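Local coordinates for glucose-6-phosphate 1-dehydrogenase (Mycobacterium avium, PDB 4LGV), which catalyses the oxidation of glucose 6-phosphate to 6-phosphogluconolactone, probably with NADP+ as the electron acceptor, the entry reaction of the pentose phosphate pathway, at residues Gly40-Lys45 and Tyr133-Pro138; Gly115-Leu120 and Ala142-Asn147; Phe241-Gly246 and Gly308-Ser313; Arg301-Val306 and Ser313-Tyr318. All coordinates share one frame; numbering follows the deposited sequence.

Interaction 1: residues Gly40-Lys45 and Tyr133-Pro138; sequences GDLARK and YLEMPP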
loop_
_atom_site.group_PDB
_atom_site.type_symbol
_atom_site.label_atom_id
_atom_site.label_comp_id
_atom_site.label_asym_id
_atom_site.label_seq_id
_atom_site.Cartn_x
_atom_site.Cartn_y
_atom_site.Cartn_z
ATOM N N GLY A 40 11.983 22.610 50.561
ATOM C CA GLY A 40 13.122 22.059 49.821
ATOM C C GLY A 40 13.505 22.785 48.536
ATOM O O GLY A 40 12.956 23.836 48.201
ATOM N N ASP A 41 14.510 22.231 47.846
ATOM C CA ASP A 41 15.109 22.883 46.663
ATOM C C ASP A 41 14.155 23.015 45.482
ATOM O O ASP A 41 14.111 24.072 44.845
ATOM C CB ASP A 41 16.406 22.210 46.208
ATOM C CG ASP A 41 17.544 22.364 47.225
ATOM O OD1 ASP A 41 17.565 23.362 48.027
ATOM O OD2 ASP A 41 18.423 21.463 47.234
ATOM N N LEU A 42 13.394 21.974 45.206
ATOM C CA LEU A 42 12.476 22.046 44.079
ATOM C C LEU A 42 11.384 23.103 44.328
ATOM O O LEU A 42 11.025 23.869 43.410
ATOM C CB LEU A 42 11.875 20.682 43.747
ATOM C CG LEU A 42 11.030 20.675 42.453
ATOM C CD1 LEU A 42 11.851 21.103 41.228
ATOM C CD2 LEU A 42 10.404 19.273 42.253
ATOM N N ALA A 43 10.894 23.181 45.564
ATOM C CA ALA A 43 9.924 24.228 45.909
ATOM C C ALA A 43 10.515 25.616 45.669
ATOM O O ALA A 43 9.846 26.520 45.145
ATOM C CB ALA A 43 9.472 24.084 47.347
ATOM N N ARG A 44 11.782 25.773 46.045
ATOM C CA ARG A 44 12.448 27.027 45.876
ATOM C C ARG A 44 12.731 27.349 44.410
ATOM O O ARG A 44 12.529 28.499 43.976
ATOM C CB ARG A 44 13.733 27.024 46.648
ATOM C CG ARG A 44 14.462 28.337 46.663
ATOM C CD ARG A 44 15.555 28.343 47.730
ATOM N NE ARG A 44 16.385 27.141 47.649
ATOM C CZ ARG A 44 17.295 26.889 46.692
ATOM N NH1 ARG A 44 17.537 27.774 45.716
ATOM N NH2 ARG A 44 17.981 25.742 46.716
ATOM N N LYS A 45 13.182 26.356 43.634
ATOM C CA LYS A 45 13.581 26.604 42.240
ATOM C C LYS A 45 12.320 26.768 41.371
ATOM O O LYS A 45 12.263 27.702 40.583
ATOM C CB LYS A 45 14.563 25.545 41.681
ATOM N N TYR A 133 1.172 16.255 46.913
ATOM C CA TYR A 133 2.321 16.410 46.023
ATOM C C TYR A 133 3.599 16.259 46.817
ATOM O O TYR A 133 3.879 17.052 47.720
ATOM C CB TYR A 133 2.252 17.788 45.337
ATOM C CG TYR A 133 3.439 18.109 44.492
ATOM C CD1 TYR A 133 3.985 17.160 43.643
ATOM C CD2 TYR A 133 4.011 19.359 44.509
ATOM C CE1 TYR A 133 5.076 17.439 42.853
ATOM C CE2 TYR A 133 5.100 19.647 43.723
ATOM C CZ TYR A 133 5.617 18.684 42.881
ATOM O OH TYR A 133 6.722 18.939 42.084
ATOM N N LEU A 134 4.362 15.215 46.512
ATOM C CA LEU A 134 5.517 14.870 47.321
ATOM C C LEU A 134 6.809 15.301 46.662
ATOM O O LEU A 134 7.330 14.584 45.833
ATOM C CB LEU A 134 5.550 13.367 47.609
ATOM C CG LEU A 134 4.224 12.725 48.040
ATOM C CD1 LEU A 134 4.470 11.282 48.474
ATOM C CD2 LEU A 134 3.510 13.452 49.145
ATOM N N GLU A 135 7.324 16.461 47.052
ATOM C CA GLU A 135 8.629 16.889 46.568
ATOM C C GLU A 135 9.624 16.629 47.688
ATOM O O GLU A 135 10.185 17.519 48.276
ATOM C CB GLU A 135 8.682 18.343 46.087
ATOM C CG GLU A 135 7.669 19.292 46.702
ATOM C CD GLU A 135 7.763 20.662 46.083
ATOM O OE1 GLU A 135 8.361 20.794 44.979
ATOM O OE2 GLU A 135 7.289 21.608 46.718
ATOM N N MET A 136 9.845 15.366 47.937
ATOM C CA MET A 136 10.710 14.944 49.027
ATOM C C MET A 136 11.612 13.834 48.536
ATOM O O MET A 136 11.391 13.267 47.453
ATOM C CB MET A 136 9.871 14.556 50.242
ATOM C CG MET A 136 9.817 15.727 51.212
ATOM S SD MET A 136 8.780 15.306 52.571
ATOM C CE MET A 136 9.252 16.349 53.946
ATOM N N PRO A 137 12.652 13.530 49.318
ATOM C CA PRO A 137 13.478 12.377 48.978
ATOM C C PRO A 137 12.659 11.100 48.732
ATOM O O PRO A 137 11.660 10.849 49.398
ATOM C CB PRO A 137 14.342 12.215 50.204
ATOM C CG PRO A 137 14.458 13.592 50.753
ATOM C CD PRO A 137 13.101 14.191 50.552
ATOM N N PRO A 138 13.037 10.322 47.725
ATOM C CA PRO A 138 12.238 9.145 47.364
ATOM C C PRO A 138 12.106 8.084 48.442
ATOM O O PRO A 138 11.090 7.365 48.477
ATOM C CB PRO A 138 12.985 8.571 46.146
ATOM C CG PRO A 138 14.357 9.166 46.218
ATOM C CD PRO A 138 14.129 10.545 46.760
#
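Glu-135 lays its carboxylate against the first turn of a helix, one oxygen on Leu-42 and the other on Ala-43. Both are van der Waals contacts of oxygen with aliphatic carbon: OE1 of Glu-135 stands 3.7 Å from CG of Leu-42, while its OE2 comes within 3.4 Å of CB of Ala-43. Extension of the glutamate beyond CG (chi2 -176°) carries the group across from just past strand 130-134 to helix 41-56. Beside it, CD2 of Leu-42 rests 3.7 Å from OH of Tyr-133, and the two side chains cross at about a right angle. The hydrogen bonds lead to other partners. OE1 of Glu-135 is bonded to Thr-47 OG1, further along the same helix, and OH of Tyr-133 to Glu-162 and Tyr-416. Within the helical turn, NH2 of Arg-44 forms a salt bridge with OD1 of Asp-41 at 2.7 Å; NH2 meets OD1 from above the carboxylate plane, whereas OD1 stays close to the guanidinium plane. The helix, whose N-cap is Gly-40, follows strand 32-36, the direct neighbour of strand 130-134 in the parallel sheet, a Rossmann-type topology in which this helix start probably borders the dinucleotide. Chemically, a buried carboxylate is satisfied in part by a threonine hydroxyl, and its place at the helix N-terminus would probably favour its negative charge.

Interaction 2: residues Gly115-Leu120 and Ala142-Asn147; sequences GLYSEL and APIVEN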
loop_
_atom_site.group_PDB
_atom_site.type_symbol
_atom_site.label_atom_id
_atom_site.label_comp_id
_atom_site.label_asym_id
_atom_site.label_seq_id
_atom_site.Cartn_x
_atom_site.Cartn_y
_atom_site.Cartn_z
ATOM N N GLY A 115 1.787 11.548 64.537
ATOM C CA GLY A 115 1.249 12.833 65.017
ATOM C C GLY A 115 1.058 13.889 63.929
ATOM O O GLY A 115 0.103 14.656 63.941
ATOM N N LEU A 116 1.979 13.934 62.972
ATOM C CA LEU A 116 1.874 14.888 61.889
ATOM C C LEU A 116 0.566 14.665 61.119
ATOM O O LEU A 116 -0.120 15.615 60.752
ATOM C CB LEU A 116 3.074 14.742 60.971
ATOM C CG LEU A 116 3.121 15.701 59.742
ATOM C CD1 LEU A 116 4.538 16.135 59.433
ATOM C CD2 LEU A 116 2.613 14.982 58.516
ATOM N N TYR A 117 0.213 13.397 60.917
ATOM C CA TYR A 117 -0.932 13.007 60.114
ATOM C C TYR A 117 -2.254 13.221 60.840
ATOM O O TYR A 117 -3.269 13.512 60.215
ATOM C CB TYR A 117 -0.726 11.577 59.609
ATOM C CG TYR A 117 0.499 11.489 58.731
ATOM C CD1 TYR A 117 1.761 11.296 59.281
ATOM C CD2 TYR A 117 0.414 11.661 57.356
ATOM C CE1 TYR A 117 2.890 11.258 58.495
ATOM C CE2 TYR A 117 1.549 11.608 56.555
ATOM C CZ TYR A 117 2.781 11.403 57.132
ATOM O OH TYR A 117 3.954 11.374 56.391
ATOM N N SER A 118 -2.257 13.045 62.157
ATOM C CA SER A 118 -3.413 13.410 62.982
ATOM C C SER A 118 -3.684 14.889 62.849
ATOM O O SER A 118 -4.831 15.319 62.732
ATOM C CB SER A 118 -3.167 13.119 64.476
ATOM O OG SER A 118 -2.912 11.755 64.648
ATOM N N GLU A 119 -2.627 15.671 62.938
ATOM C CA GLU A 119 -2.740 17.116 62.727
ATOM C C GLU A 119 -3.250 17.484 61.309
ATOM O O GLU A 119 -4.153 18.315 61.132
ATOM C CB GLU A 119 -1.371 17.748 62.955
ATOM C CG GLU A 119 -1.265 18.573 64.208
ATOM C CD GLU A 119 0.048 19.348 64.234
ATOM O OE1 GLU A 119 1.115 18.687 64.358
ATOM O OE2 GLU A 119 -0.009 20.601 64.092
ATOM N N LEU A 120 -2.698 16.820 60.314
ATOM C CA LEU A 120 -3.155 16.986 58.933
ATOM C C LEU A 120 -4.622 16.630 58.805
ATOM O O LEU A 120 -5.359 17.259 58.062
ATOM C CB LEU A 120 -2.316 16.089 58.026
ATOM C CG LEU A 120 -2.363 16.319 56.523
ATOM C CD1 LEU A 120 -2.131 17.777 56.154
ATOM C CD2 LEU A 120 -1.342 15.426 55.837
ATOM N N ALA A 142 7.027 6.130 50.297
ATOM C CA ALA A 142 6.212 5.036 50.811
ATOM C C ALA A 142 5.817 5.308 52.253
ATOM O O ALA A 142 4.652 5.162 52.606
ATOM C CB ALA A 142 6.941 3.717 50.674
ATOM N N PRO A 143 6.772 5.748 53.078
ATOM C CA PRO A 143 6.374 6.054 54.454
ATOM C C PRO A 143 5.269 7.104 54.560
ATOM O O PRO A 143 4.388 6.960 55.397
ATOM C CB PRO A 143 7.676 6.558 55.091
ATOM C CG PRO A 143 8.753 5.826 54.366
ATOM C CD PRO A 143 8.248 5.709 52.937
ATOM N N ILE A 144 5.318 8.146 53.724
ATOM C CA ILE A 144 4.293 9.179 53.734
ATOM C C ILE A 144 2.934 8.601 53.319
ATOM O O ILE A 144 1.902 8.832 53.954
ATOM C CB ILE A 144 4.677 10.331 52.779
ATOM C CG1 ILE A 144 5.848 11.110 53.351
ATOM C CG2 ILE A 144 3.489 11.266 52.574
ATOM C CD1 ILE A 144 6.518 12.052 52.382
ATOM N N VAL A 145 2.929 7.869 52.222
ATOM C CA VAL A 145 1.683 7.308 51.673
ATOM C C VAL A 145 1.091 6.258 52.633
ATOM O O VAL A 145 -0.123 6.192 52.862
ATOM C CB VAL A 145 1.960 6.699 50.296
ATOM C CG1 VAL A 145 0.817 5.805 49.862
ATOM C CG2 VAL A 145 2.141 7.796 49.265
ATOM N N GLU A 146 1.957 5.460 53.223
ATOM C CA GLU A 146 1.524 4.480 54.245
ATOM C C GLU A 146 0.942 5.182 55.457
ATOM O O GLU A 146 -0.037 4.729 56.018
ATOM C CB GLU A 146 2.680 3.573 54.636
ATOM C CG GLU A 146 2.897 2.493 53.579
ATOM C CD GLU A 146 4.269 1.841 53.609
ATOM O OE1 GLU A 146 5.106 2.197 54.457
ATOM O OE2 GLU A 146 4.509 0.981 52.732
ATOM N N ASN A 147 1.518 6.316 55.837
ATOM C CA ASN A 147 0.977 7.112 56.934
ATOM C C ASN A 147 -0.317 7.815 56.587
ATOM O O ASN A 147 -1.206 7.949 57.438
ATOM C CB ASN A 147 2.004 8.136 57.422
ATOM C CG ASN A 147 2.870 7.597 58.568
ATOM O OD1 ASN A 147 2.388 7.414 59.680
ATOM N ND2 ASN A 147 4.110 7.241 58.264
#
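Two helices come together at Tyr-117 and Asn-147, whose CA atoms, 7.0 Å apart, are the nearest pair across the segments. From 115-120 the contact is made by the tyrosine. With its CG beside the backbone N and anti to the carbonyl carbon (chi1 -62°), the ring reaches the facing helix and receives CB of Asn-147 over its centre, a CH-pi contact of 3.4 Å from CB to the Tyr-117 centroid and 13° off the normal. Leu-116 CD2 covers the opposite face, so the ring is held between its own helix and the neighbouring one. Its tip passes Ile-144, where OH of Tyr-117 lies 3.6 Å from CG1; that hydroxyl is hydrogen-bonded to the carbonyl of Val-111. The amide of Asn-147 runs nearly level with the ring, their planes 14° apart, and turns back on its own helix: ND2 gives a 2.9 Å bond to O of Pro-143, which accepts the backbone N of Asn-147 from the other face of its plane. Helices 114-123 and 141-150 thus pack on the same part of the Rossmann-type sheet, Leu-116, Tyr-117, Leu-120 and Ile-144 all touching Phe-36 of strand 32-36, while Ala-142 and Val-145 meet helix 169-180.

Interaction 3: residues Phe241-Gly246 and Gly308-Ser313; sequences FYDAVG and GVAKDS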
loop_
_atom_site.group_PDB
_atom_site.type_symbol
_atom_site.label_atom_id
_atom_site.label_comp_id
_atom_site.label_asym_id
_atom_site.label_seq_id
_atom_site.Cartn_x
_atom_site.Cartn_y
_atom_site.Cartn_z
ATOM N N PHE A 241 23.427 14.723 42.871
ATOM C CA PHE A 241 22.206 14.016 42.424
ATOM C C PHE A 241 22.361 13.464 41.016
ATOM O O PHE A 241 22.166 12.265 40.801
ATOM C CB PHE A 241 20.966 14.913 42.555
ATOM C CG PHE A 241 20.651 15.276 43.990
ATOM C CD1 PHE A 241 19.972 14.382 44.817
ATOM C CD2 PHE A 241 21.098 16.495 44.547
ATOM C CE1 PHE A 241 19.712 14.704 46.154
ATOM C CE2 PHE A 241 20.831 16.827 45.879
ATOM C CZ PHE A 241 20.139 15.927 46.683
ATOM N N TYR A 242 22.820 14.298 40.092
ATOM C CA TYR A 242 23.052 13.833 38.724
ATOM C C TYR A 242 24.061 12.675 38.652
ATOM O O TYR A 242 23.843 11.689 37.921
ATOM C CB TYR A 242 23.496 14.960 37.806
ATOM C CG TYR A 242 23.436 14.551 36.365
ATOM C CD1 TYR A 242 24.523 13.948 35.755
ATOM C CD2 TYR A 242 22.266 14.699 35.622
ATOM C CE1 TYR A 242 24.466 13.522 34.431
ATOM C CE2 TYR A 242 22.188 14.269 34.294
ATOM C CZ TYR A 242 23.285 13.687 33.697
ATOM O OH TYR A 242 23.266 13.295 32.388
ATOM N N ASP A 243 25.125 12.750 39.453
ATOM C CA ASP A 243 26.196 11.732 39.403
ATOM C C ASP A 243 25.725 10.329 39.777
ATOM O O ASP A 243 26.386 9.342 39.432
ATOM C CB ASP A 243 27.360 12.113 40.308
ATOM C CG ASP A 243 28.662 11.418 39.928
ATOM O OD1 ASP A 243 28.906 11.212 38.705
ATOM O OD2 ASP A 243 29.473 11.142 40.846
ATOM N N ALA A 244 24.621 10.252 40.518
ATOM C CA ALA A 244 24.003 8.965 40.875
ATOM C C ALA A 244 22.927 8.513 39.845
ATOM O O ALA A 244 22.385 7.430 39.968
ATOM C CB ALA A 244 23.359 9.086 42.255
ATOM N N VAL A 245 22.605 9.370 38.879
ATOM C CA VAL A 245 21.510 9.122 37.941
ATOM C C VAL A 245 22.056 8.833 36.543
ATOM O O VAL A 245 21.973 7.688 36.067
ATOM C CB VAL A 245 20.580 10.334 37.938
ATOM C CG1 VAL A 245 19.526 10.192 36.867
ATOM C CG2 VAL A 245 19.924 10.507 39.317
ATOM N N GLY A 246 22.635 9.847 35.891
ATOM C CA GLY A 246 23.210 9.665 34.567
ATOM C C GLY A 246 22.160 9.884 33.476
ATOM O O GLY A 246 20.967 9.787 33.723
ATOM N N GLY A 308 30.110 18.103 43.981
ATOM C CA GLY A 308 29.293 16.909 44.240
ATOM C C GLY A 308 29.627 15.714 43.360
ATOM O O GLY A 308 29.234 14.604 43.658
ATOM N N VAL A 309 30.343 15.930 42.263
ATOM C CA VAL A 309 30.708 14.832 41.371
ATOM C C VAL A 309 32.054 14.239 41.808
ATOM O O VAL A 309 33.023 14.965 41.997
ATOM C CB VAL A 309 30.823 15.308 39.902
ATOM C CG1 VAL A 309 31.201 14.157 38.994
ATOM C CG2 VAL A 309 29.527 15.954 39.415
ATOM N N ALA A 310 32.099 12.909 41.937
ATOM C CA ALA A 310 33.314 12.189 42.298
ATOM C C ALA A 310 34.393 12.337 41.224
ATOM O O ALA A 310 34.099 12.303 40.011
ATOM C CB ALA A 310 33.013 10.720 42.547
ATOM N N LYS A 311 35.645 12.483 41.687
ATOM C CA LYS A 311 36.779 12.831 40.818
ATOM C C LYS A 311 37.027 11.723 39.785
ATOM O O LYS A 311 37.484 11.987 38.677
ATOM C CB LYS A 311 38.054 13.135 41.636
ATOM N N ASP A 312 36.682 10.491 40.153
ATOM C CA ASP A 312 36.807 9.330 39.266
ATOM C C ASP A 312 35.439 8.818 38.711
ATOM O O ASP A 312 35.321 7.667 38.331
ATOM C CB ASP A 312 37.520 8.214 40.038
ATOM C CG ASP A 312 36.763 7.799 41.298
ATOM O OD1 ASP A 312 35.788 8.507 41.666
ATOM O OD2 ASP A 312 37.148 6.776 41.906
ATOM N N SER A 313 34.409 9.662 38.695
ATOM C CA SER A 313 33.068 9.247 38.223
ATOM C C SER A 313 33.093 8.604 36.841
ATOM O O SER A 313 33.748 9.100 35.935
ATOM C CB SER A 313 32.128 10.451 38.144
ATOM O OG SER A 313 30.863 10.068 37.635
#
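Asp-243 reaches from helix 239-243 to Ser-313 and Ala-310 in the loop between strands 295-300 and 318-323, a single carboxylate serving as the bridge between the two segments. From CA, the bond to CB already heads for the loop, and CG stands anti to the backbone N (chi1 -159°), which carries the carboxylate onward. The carbon CG of Asp-243 packs against one methyl of Val-309, CG1, at 3.8 Å, and the two side chains cross at about a right angle. Beyond CG the two oxygens part company. OD1 takes a short hydrogen bond of 2.5 Å from OG of Ser-313, received on its syn lone pair, the side of the other oxygen; the same atom is also bonded to the hydroxyl of Tyr-303, so two hydroxyl groups grip it. Ser-313 closes a type I beta turn that begins at Ala-310, with a 3.0 Å bond from N of Ser-313 to O of Ala-310, and the aspartate therefore meets the two ends of that turn. Its second oxygen makes the other meeting: OD2 of Asp-243 lies 3.3 Å from the backbone N of Ala-310, a weak bond although nearly straight at 166°. The methyl CB of Ala-310 lies near OD2 as well, 4.0 Å from that oxygen of Asp-243 and a looser contact. Behind the side chain, the carbonyl O of Asp-243 accepts a hydrogen bond from OG1 of Thr-315.

Interaction 4: residues Arg301-Val306 and Ser313-Tyr318; sequences RGYTEV and STTETY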
loop_
_atom_site.group_PDB
_atom_site.type_symbol
_atom_site.label_atom_id
_atom_site.label_comp_id
_atom_site.label_asym_id
_atom_site.label_seq_id
_atom_site.Cartn_x
_atom_site.Cartn_y
_atom_site.Cartn_z
ATOM N N ARG A 301 34.198 16.881 29.277
ATOM C CA ARG A 301 35.427 17.312 29.948
ATOM C C ARG A 301 35.083 18.484 30.855
ATOM O O ARG A 301 34.501 19.492 30.411
ATOM C CB ARG A 301 36.511 17.703 28.941
ATOM N N GLY A 302 35.407 18.324 32.140
ATOM C CA GLY A 302 35.005 19.297 33.167
ATOM C C GLY A 302 33.929 18.790 34.109
ATOM O O GLY A 302 33.683 19.386 35.145
ATOM N N TYR A 303 33.260 17.701 33.730
ATOM C CA TYR A 303 32.164 17.147 34.527
ATOM C C TYR A 303 32.638 16.739 35.909
ATOM O O TYR A 303 31.957 16.999 36.890
ATOM C CB TYR A 303 31.522 15.947 33.817
ATOM C CG TYR A 303 30.527 15.202 34.671
ATOM C CD1 TYR A 303 29.318 15.776 35.037
ATOM C CD2 TYR A 303 30.803 13.916 35.111
ATOM C CE1 TYR A 303 28.409 15.095 35.832
ATOM C CE2 TYR A 303 29.906 13.229 35.903
ATOM C CZ TYR A 303 28.712 13.826 36.262
ATOM O OH TYR A 303 27.835 13.122 37.044
ATOM N N THR A 304 33.814 16.117 35.971
ATOM C CA THR A 304 34.385 15.684 37.222
ATOM C C THR A 304 34.786 16.846 38.166
ATOM O O THR A 304 34.962 16.606 39.354
ATOM C CB THR A 304 35.631 14.814 37.008
ATOM O OG1 THR A 304 36.523 15.496 36.117
ATOM C CG2 THR A 304 35.249 13.470 36.425
ATOM N N GLU A 305 34.885 18.075 37.662
ATOM C CA GLU A 305 35.163 19.237 38.517
ATOM C C GLU A 305 33.867 19.939 39.004
ATOM O O GLU A 305 33.923 20.929 39.720
ATOM C CB GLU A 305 36.135 20.227 37.822
ATOM N N VAL A 306 32.698 19.420 38.641
ATOM C CA VAL A 306 31.426 19.952 39.147
ATOM C C VAL A 306 31.249 19.559 40.632
ATOM O O VAL A 306 31.345 18.382 40.997
ATOM C CB VAL A 306 30.234 19.445 38.306
ATOM C CG1 VAL A 306 28.888 19.813 38.934
ATOM C CG2 VAL A 306 30.318 19.981 36.885
ATOM N N SER A 313 34.409 9.662 38.695
ATOM C CA SER A 313 33.068 9.247 38.223
ATOM C C SER A 313 33.093 8.604 36.841
ATOM O O SER A 313 33.748 9.100 35.935
ATOM C CB SER A 313 32.128 10.451 38.144
ATOM O OG SER A 313 30.863 10.068 37.635
ATOM N N THR A 314 32.357 7.518 36.669
ATOM C CA THR A 314 32.134 6.964 35.330
ATOM C C THR A 314 30.680 7.178 34.893
ATOM O O THR A 314 30.203 6.488 34.000
ATOM C CB THR A 314 32.490 5.468 35.250
ATOM O OG1 THR A 314 31.768 4.767 36.267
ATOM C CG2 THR A 314 34.010 5.268 35.441
ATOM N N THR A 315 29.990 8.134 35.519
ATOM C CA THR A 315 28.602 8.481 35.153
ATOM C C THR A 315 28.576 9.211 33.809
ATOM O O THR A 315 29.413 10.091 33.544
ATOM C CB THR A 315 27.950 9.358 36.228
ATOM O OG1 THR A 315 27.939 8.642 37.465
ATOM C CG2 THR A 315 26.542 9.715 35.852
ATOM N N GLU A 316 27.620 8.835 32.958
ATOM C CA GLU A 316 27.543 9.397 31.592
ATOM C C GLU A 316 26.699 10.648 31.616
ATOM O O GLU A 316 25.682 10.718 32.285
ATOM C CB GLU A 316 27.002 8.357 30.600
ATOM C CG GLU A 316 25.457 8.110 30.572
ATOM C CD GLU A 316 24.912 7.302 31.744
ATOM O OE1 GLU A 316 25.693 6.928 32.653
ATOM O OE2 GLU A 316 23.680 7.057 31.773
ATOM N N THR A 317 27.161 11.669 30.911
ATOM C CA THR A 317 26.360 12.845 30.641
ATOM C C THR A 317 25.814 12.792 29.224
ATOM O O THR A 317 25.137 13.724 28.810
ATOM C CB THR A 317 27.201 14.130 30.760
ATOM O OG1 THR A 317 28.273 14.081 29.807
ATOM C CG2 THR A 317 27.751 14.292 32.154
ATOM N N TYR A 318 26.171 11.753 28.468
ATOM C CA TYR A 318 25.774 11.591 27.054
ATOM C C TYR A 318 25.579 10.123 26.765
ATOM O O TYR A 318 26.316 9.301 27.301
ATOM C CB TYR A 318 26.856 12.102 26.109
ATOM C CG TYR A 318 26.641 11.826 24.623
ATOM C CD1 TYR A 318 26.898 10.565 24.082
ATOM C CD2 TYR A 318 26.224 12.826 23.762
ATOM C CE1 TYR A 318 26.717 10.304 22.735
ATOM C CE2 TYR A 318 26.026 12.573 22.404
ATOM C CZ TYR A 318 26.264 11.306 21.893
ATOM O OH TYR A 318 26.116 11.021 20.557
#
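Tyr-303 meets Thr-317 because its CG is set anti to the backbone N (chi1 171°), sending the ring out of its short 3-10 turn, while Thr-317 has its methyl CG2 anti to the carbonyl carbon, beside the backbone N, which turns it onto the ring. The two stand in one long connection between strands 295-300 and 318-323, in which Ser-313 starts an ST turn; at its end, where it enters strand 318-323, Thr-317 and Tyr-318 both face Gly-298 of strand 295-300 in a classic beta bulge. The methyl CG2 of Thr-317 sits over one face of the Tyr-303 ring, offset toward the rim, in a CH-pi contact 3.8 Å from the centroid and 19° off the normal. Further out, the phenol oxygen OH of Tyr-303 brushes CG2 of Thr-315 at 3.8 Å, but its hydrogen bond goes to Asp-243. The hydroxyl OG1 of Thr-317 points its polar contacts elsewhere, to Tyr-457 OH and the backbone N of Tyr-300, which probably helps to keep the methyl facing the tyrosine. Ser-313 comes to the ring's edge, in its plane, with OG 3.7 Å from CE2 of Tyr-303; that same OG accepts the ST-turn bond from N of Thr-315, 3.0 Å long.

Overall arrangement
The four contacts fall into two pairs. Interactions 1 and 2, with centres 17 Å apart, share the Rossmann-type domain and touch through Met-136 SD and Ile-144 CD1, 4.0 Å from each other; strand 130-134 leads directly into helix 141-150. Interactions 3 and 4 belong to the C-terminal domain and nearly merge: their centres are 7 Å apart, they hold Ser-313 in common, and Asp-243 OD1 lies 2.7 Å from Tyr-303 OH. Between the pairs, interaction 1 comes closest to interaction 3, nearest atoms about 5 Å apart without touching. Interaction 1, at the start of the helix that follows strand 32-36, is probably near the dinucleotide, as in other Rossmann-type domains.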